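Local coordinates for B-type Cna protein (Enterococcus faecium, PDB 6FWY) that is a cell-wall-anchored surface protein whose thioester domain probably attaches the bacterium covalently to a host target, although its function has not been established, at residues S88-A91 against K92-G95; A96-D99 against T100-W103; N128-A131 against A132-A135. All coordinates share one frame; numbering follows the deposited sequence.

Interaction 1: S88-A91 against K92-G95; sequences SKTA and KELG
A capping box opens the short helix 91-94, with T90 as the N-cap and E93 as the residue that closes the box. T90 OG1 takes the N-H of E93 over 3.2 Å in a nearly straight bond, and E93 returns its carboxylate to the backbone of T90, where the N-H reaches OE1 at 3.0 Å. The hydroxyl can do this because chi1 of 62° tucks it over its own main chain, facing the first turn. E93 CG lies opposite the carbonyl carbon (chi1 -71°) and the chain then runs extended, which carries OE1 back to T90; the N-H meets it on the anti side, 28° out of the carboxylate plane. Threonine and glutamate are classic residues for these two places, since a helix start leaves N-H groups without carbonyl partners. The first main-chain bond of the turn follows, L94 N to T90 O at 3.1 Å. Beside the cap, L94 CD2 packs on K89 CB at 3.7 Å, the two side chains crossing at about a right angle, and buried L94 also packs on A102 of helix 99-113. K89 NZ is 4.9 Å from E93 OE1, so any attraction between the opposite charges is probably weak. At the other end G95, with positive phi, finishes the helix in a Schellman motif; at these backbone angles a CB would press against the carbonyl O of L94, which by itself calls for glycine.

Interaction 2: A96-D99 against T100-W103; sequences AGND and TEAW
N98 OD1 caps the start of helix 99-113, accepting hydrogen bonds from the N-H groups of E101 and T100. The bond from E101 N is 2.9 Å long and almost straight (169°); the one from T100 N is weak. A chi1 of 63° folds the N98 amide back over its own main chain and swings OD1 over the start of the helix; asparagine suits the place because its short side chain offers an acceptor to these N-H groups. E101 replies one residue further back: its OE1 receives G97 N at 2.9 Å from above the carboxylate plane. The main chain adds A102 N to N98 O and W103 N to D99 O, the ordinary bonds of a helical turn. A water bridges the same polar pair. N98 ND2 donates a hydrogen bond to it at 3.2 Å, and the water donates one to E101 OE2 at 2.7 Å, while the amide and carboxylate planes stand 55° apart. ND2 also donates to a bound tetraethylene glycol, probably from the crystallisation liquor. The apolar part is one methyl-methyl contact, A96 CB against A102 CB at 3.8 Å, small enough to let the loop lie close to the helix. Beyond the segments, E101 OE1 forms a salt bridge with R136 of helix 131-150. In this buried carboxylate OE1 thus takes both G97 N and R136 NE, and OE2 the water, which should restrict its rotation and probably favours its charged form.

Interaction 3: N128-A131 against A132-A135; sequences NHTA and AETA
The carboxylate of E133 lies at the edge of the H129 ring, with CD in the ring plane and the two flat groups turned 54° against each other. The side chains cross at about a right angle, and OE1 lies 3.3 Å from H129 CB and 3.5 Å from H129 ND1, near the ring plane. The ring's own polar bond points to another part of the chain: NE2 is hydrogen-bonded to D22 OD1, and Y24 and H126 meet the ring as well. What directs E133 OE1 is the next residue along, T130, whose backbone N-H meets the anti lone pair of that oxygen at 2.9 Å. T130 and E133 also cross at about a right angle and form a capping box at the start of helix 131-150: T130 OG1, held over the turn by chi1 of 63°, accepts E133 N at 3.2 Å. Glutamate is long enough to reach back across the turn, its chain extended beyond CG, while threonine carries its hydroxyl on CB, short enough to reach the N-H of E133. Behind them the helix takes up its regular bonds, with T134 N on T130 O at 3.1 Å (172°) and A135 N on A131 O at 2.9 Å. Alanine favours helix and is tolerated at the exposed positions 131 and 132, whereas T134 is buried and sends OG1 to the backbone carbonyl of Y24, tying the helix start to that loop.

In the fold
All three contacts start helices of the thioester domain, on the same side of the chain's centre, yet their settings differ. Interactions 1 and 3 are surface contacts sharing a threonine-glutamate capping box; interaction 2, partly buried, uses asparagine as its cap, and its glutamate is bound by a water and by R136, outside the segments. Interactions 1 and 2 are consecutive in the chain and pack together, A91 CB lying on A96, N98 and D99, with centres 8 Å apart. Interaction 3 meets interaction 2 where E133 CG lies 3.8 Å from E101 OE2, but does not touch interaction 1. Interaction 2 therefore lies between helix 91-94 and helix 131-150, in contact with both.

Interaction 1: S88-A91 against K92-G95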
loop_
_atom_site.group_PDB
_atom_site.type_symbol
_atom_site.label_atom_id
_atom_site.label_comp_id
_atom_site.label_asym_id
_atom_site.label_seq_id
_atom_site.Cartn_x
_atom_site.Cartn_y
_atom_site.Cartn_z
ATOM N N SER A 88 13.343 -2.807 1.654
ATOM C CA SER A 88 12.555 -2.844 2.886
ATOM C C SER A 88 13.200 -3.807 3.880
ATOM O O SER A 88 13.293 -3.501 5.058
ATOM C CB SER A 88 11.114 -3.241 2.567
ATOM O OG SER A 88 10.388 -3.502 3.750
ATOM N N LYS A 89 13.658 -4.958 3.386
ATOM C CA LYS A 89 14.517 -5.848 4.154
ATOM C C LYS A 89 15.964 -5.689 3.687
ATOM O O LYS A 89 16.223 -5.476 2.478
ATOM C CB LYS A 89 14.083 -7.295 3.955
ATOM C CG LYS A 89 12.636 -7.560 4.342
ATOM C CD LYS A 89 12.413 -7.414 5.849
ATOM C CE LYS A 89 11.047 -7.844 6.253
ATOM N NZ LYS A 89 10.928 -7.716 7.722
ATOM N N THR A 90 16.894 -5.825 4.634
ATOM C CA THR A 90 18.316 -5.693 4.328
ATOM C C THR A 90 18.842 -6.971 3.695
ATOM O O THR A 90 18.203 -8.021 3.755
ATOM C CB THR A 90 19.155 -5.475 5.593
ATOM O OG1 THR A 90 19.011 -6.612 6.457
ATOM C CG2 THR A 90 18.723 -4.215 6.331
ATOM N N ALA A 91 20.035 -6.883 3.120
ATOM C CA ALA A 91 20.739 -8.038 2.582
ATOM C C ALA A 91 20.906 -9.157 3.633
ATOM O O ALA A 91 20.600 -10.331 3.355
ATOM C CB ALA A 91 22.097 -7.602 2.057
ATOM N N LYS A 92 21.385 -8.793 4.821
ATOM C CA LYS A 92 21.562 -9.742 5.926
ATOM C C LYS A 92 20.273 -10.512 6.269
ATOM O O LYS A 92 20.290 -11.736 6.400
ATOM C CB LYS A 92 22.078 -9.030 7.181
ATOM C CG LYS A 92 22.359 -9.985 8.339
ATOM C CD LYS A 92 23.023 -9.335 9.532
ATOM C CE LYS A 92 23.015 -10.327 10.704
ATOM N NZ LYS A 92 23.630 -9.845 11.976
ATOM N N GLU A 93 19.177 -9.773 6.420
ATOM C CA GLU A 93 17.860 -10.354 6.700
ATOM C C GLU A 93 17.364 -11.301 5.616
ATOM O O GLU A 93 16.725 -12.291 5.914
ATOM C CB GLU A 93 16.833 -9.239 6.887
ATOM C CG GLU A 93 17.012 -8.463 8.191
ATOM C CD GLU A 93 16.117 -7.230 8.284
ATOM O OE1 GLU A 93 15.707 -6.675 7.246
ATOM O OE2 GLU A 93 15.794 -6.850 9.425
ATOM N N LEU A 94 17.659 -10.984 4.363
ATOM C CA LEU A 94 17.276 -11.828 3.224
ATOM C C LEU A 94 18.208 -13.029 2.931
ATOM O O LEU A 94 17.838 -13.917 2.169
ATOM C CB LEU A 94 17.139 -10.971 1.970
ATOM C CG LEU A 94 16.077 -9.870 2.048
ATOM C CD1 LEU A 94 16.229 -8.890 0.885
ATOM C CD2 LEU A 94 14.673 -10.432 2.075
ATOM N N GLY A 95 19.401 -13.055 3.523
ATOM C CA GLY A 95 20.385 -14.100 3.244
ATOM C C GLY A 95 21.280 -13.775 2.058
ATOM O O GLY A 95 22.139 -14.565 1.700
#

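Interaction 2: A96-D99 against T100-W103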
loop_
_atom_site.group_PDB
_atom_site.type_symbol
_atom_site.label_atom_id
_atom_site.label_comp_id
_atom_site.label_asym_id
_atom_site.label_seq_id
_atom_site.Cartn_x
_atom_site.Cartn_y
_atom_site.Cartn_z
ATOM N N ALA A 96 21.090 -12.601 1.459
ATOM C CA ALA A 96 21.960 -12.114 0.400
ATOM C C ALA A 96 23.257 -11.615 1.016
ATOM O O ALA A 96 23.273 -11.158 2.142
ATOM C CB ALA A 96 21.265 -10.997 -0.359
ATOM N N GLY A 97 24.344 -11.727 0.275
ATOM C CA GLY A 97 25.669 -11.291 0.728
ATOM C C GLY A 97 25.959 -9.811 0.566
ATOM O O GLY A 97 26.904 -9.340 1.156
ATOM N N ASN A 98 25.192 -9.120 -0.273
ATOM C CA ASN A 98 25.334 -7.666 -0.492
ATOM C C ASN A 98 24.038 -7.107 -1.099
ATOM O O ASN A 98 23.145 -7.876 -1.459
ATOM C CB ASN A 98 26.542 -7.363 -1.388
ATOM C CG ASN A 98 26.409 -7.955 -2.785
ATOM O OD1 ASN A 98 25.467 -7.663 -3.519
ATOM N ND2 ASN A 98 27.352 -8.789 -3.164
ATOM N N ASP A 99 23.954 -5.789 -1.227
ATOM C CA ASP A 99 22.751 -5.111 -1.746
ATOM C C ASP A 99 22.412 -5.380 -3.218
ATOM O O ASP A 99 21.238 -5.298 -3.593
ATOM C CB ASP A 99 22.836 -3.600 -1.522
ATOM C CG ASP A 99 22.754 -3.223 -0.042
ATOM O OD1 ASP A 99 22.500 -4.116 0.804
ATOM O OD2 ASP A 99 22.956 -2.042 0.302
ATOM N N THR A 100 23.421 -5.685 -4.039
ATOM C CA THR A 100 23.186 -6.022 -5.452
ATOM C C THR A 100 22.490 -7.368 -5.553
ATOM O O THR A 100 21.542 -7.503 -6.309
ATOM C CB THR A 100 24.474 -6.066 -6.279
ATOM O OG1 THR A 100 25.144 -4.826 -6.178
ATOM C CG2 THR A 100 24.159 -6.299 -7.756
ATOM N N GLU A 101 22.975 -8.343 -4.786
ATOM C CA GLU A 101 22.342 -9.665 -4.704
ATOM C C GLU A 101 20.914 -9.581 -4.157
ATOM O O GLU A 101 20.023 -10.254 -4.665
ATOM C CB GLU A 101 23.164 -10.626 -3.830
ATOM C CG GLU A 101 24.471 -11.089 -4.461
ATOM C CD GLU A 101 25.392 -11.848 -3.525
ATOM O OE1 GLU A 101 24.926 -12.363 -2.471
ATOM O OE2 GLU A 101 26.593 -11.946 -3.858
ATOM N N ALA A 102 20.715 -8.768 -3.119
ATOM C CA ALA A 102 19.380 -8.593 -2.514
ATOM C C ALA A 102 18.411 -7.949 -3.507
ATOM O O ALA A 102 17.302 -8.430 -3.701
ATOM C CB ALA A 102 19.466 -7.784 -1.224
ATOM N N TRP A 103 18.849 -6.873 -4.147
ATOM C CA TRP A 103 18.055 -6.232 -5.187
ATOM C C TRP A 103 17.714 -7.191 -6.341
ATOM O O TRP A 103 16.556 -7.262 -6.760
ATOM C CB TRP A 103 18.766 -4.995 -5.732
ATOM C CG TRP A 103 18.270 -4.582 -7.093
ATOM C CD1 TRP A 103 17.051 -4.063 -7.411
ATOM C CD2 TRP A 103 18.989 -4.689 -8.312
ATOM N NE1 TRP A 103 16.969 -3.836 -8.759
ATOM C CE2 TRP A 103 18.146 -4.212 -9.340
ATOM C CE3 TRP A 103 20.265 -5.166 -8.644
ATOM C CZ2 TRP A 103 18.540 -4.176 -10.685
ATOM C CZ3 TRP A 103 20.661 -5.135 -9.974
ATOM C CH2 TRP A 103 19.801 -4.637 -10.980
HETATM O O HOH W 1 27.636 -10.464 -5.847
#

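Interaction 3: N128-A131 against A132-A135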
loop_
_atom_site.group_PDB
_atom_site.type_symbol
_atom_site.label_atom_id
_atom_site.label_comp_id
_atom_site.label_asym_id
_atom_site.label_seq_id
_atom_site.Cartn_x
_atom_site.Cartn_y
_atom_site.Cartn_z
ATOM N N ASN A 128 29.761 -15.866 -14.880
ATOM C CA ASN A 128 30.496 -14.724 -14.289
ATOM C C ASN A 128 30.349 -14.615 -12.765
ATOM O O ASN A 128 30.851 -13.667 -12.177
ATOM C CB ASN A 128 30.022 -13.396 -14.923
ATOM C CG ASN A 128 30.396 -13.280 -16.388
ATOM O OD1 ASN A 128 31.192 -14.072 -16.903
ATOM N ND2 ASN A 128 29.808 -12.297 -17.079
ATOM N N HIS A 129 29.633 -15.553 -12.141
ATOM C CA HIS A 129 29.442 -15.536 -10.692
ATOM C C HIS A 129 29.634 -16.919 -10.106
ATOM O O HIS A 129 29.346 -17.940 -10.757
ATOM C CB HIS A 129 28.063 -14.968 -10.329
ATOM C CG HIS A 129 27.816 -13.596 -10.890
ATOM N ND1 HIS A 129 28.276 -12.447 -10.291
ATOM C CD2 HIS A 129 27.195 -13.204 -12.029
ATOM C CE1 HIS A 129 27.931 -11.405 -11.031
ATOM N NE2 HIS A 129 27.279 -11.838 -12.094
ATOM N N THR A 130 30.123 -16.965 -8.868
ATOM C CA THR A 130 30.430 -18.245 -8.215
ATOM C C THR A 130 29.113 -18.907 -7.786
ATOM O O THR A 130 28.061 -18.250 -7.718
ATOM C CB THR A 130 31.329 -18.073 -6.973
ATOM O OG1 THR A 130 30.637 -17.304 -5.984
ATOM C CG2 THR A 130 32.655 -17.385 -7.329
ATOM N N ALA A 131 29.188 -20.205 -7.506
ATOM C CA ALA A 131 28.058 -20.948 -6.989
ATOM C C ALA A 131 27.543 -20.391 -5.665
ATOM O O ALA A 131 26.340 -20.412 -5.426
ATOM C CB ALA A 131 28.426 -22.412 -6.829
ATOM N N ALA A 132 28.440 -19.896 -4.813
ATOM C CA ALA A 132 28.059 -19.318 -3.508
ATOM C C ALA A 132 27.280 -18.015 -3.667
ATOM O O ALA A 132 26.292 -17.796 -2.955
ATOM C CB ALA A 132 29.279 -19.120 -2.617
ATOM N N GLU A 133 27.701 -17.169 -4.617
ATOM C CA GLU A 133 26.956 -15.941 -4.963
ATOM C C GLU A 133 25.527 -16.268 -5.413
ATOM O O GLU A 133 24.549 -15.752 -4.886
ATOM C CB GLU A 133 27.670 -15.145 -6.065
ATOM C CG GLU A 133 28.930 -14.420 -5.605
ATOM C CD GLU A 133 29.615 -13.648 -6.733
ATOM O OE1 GLU A 133 29.954 -14.242 -7.787
ATOM O OE2 GLU A 133 29.843 -12.441 -6.561
ATOM N N THR A 134 25.427 -17.174 -6.393
ATOM C CA THR A 134 24.139 -17.561 -6.943
ATOM C C THR A 134 23.255 -18.197 -5.857
ATOM O O THR A 134 22.064 -17.902 -5.805
ATOM C CB THR A 134 24.341 -18.473 -8.175
ATOM O OG1 THR A 134 24.920 -17.680 -9.223
ATOM C CG2 THR A 134 23.035 -19.122 -8.651
ATOM N N ALA A 135 23.844 -19.029 -4.989
ATOM C CA ALA A 135 23.105 -19.684 -3.901
ATOM C C ALA A 135 22.530 -18.701 -2.852
ATOM O O ALA A 135 21.423 -18.913 -2.340
ATOM C CB ALA A 135 23.982 -20.735 -3.223
#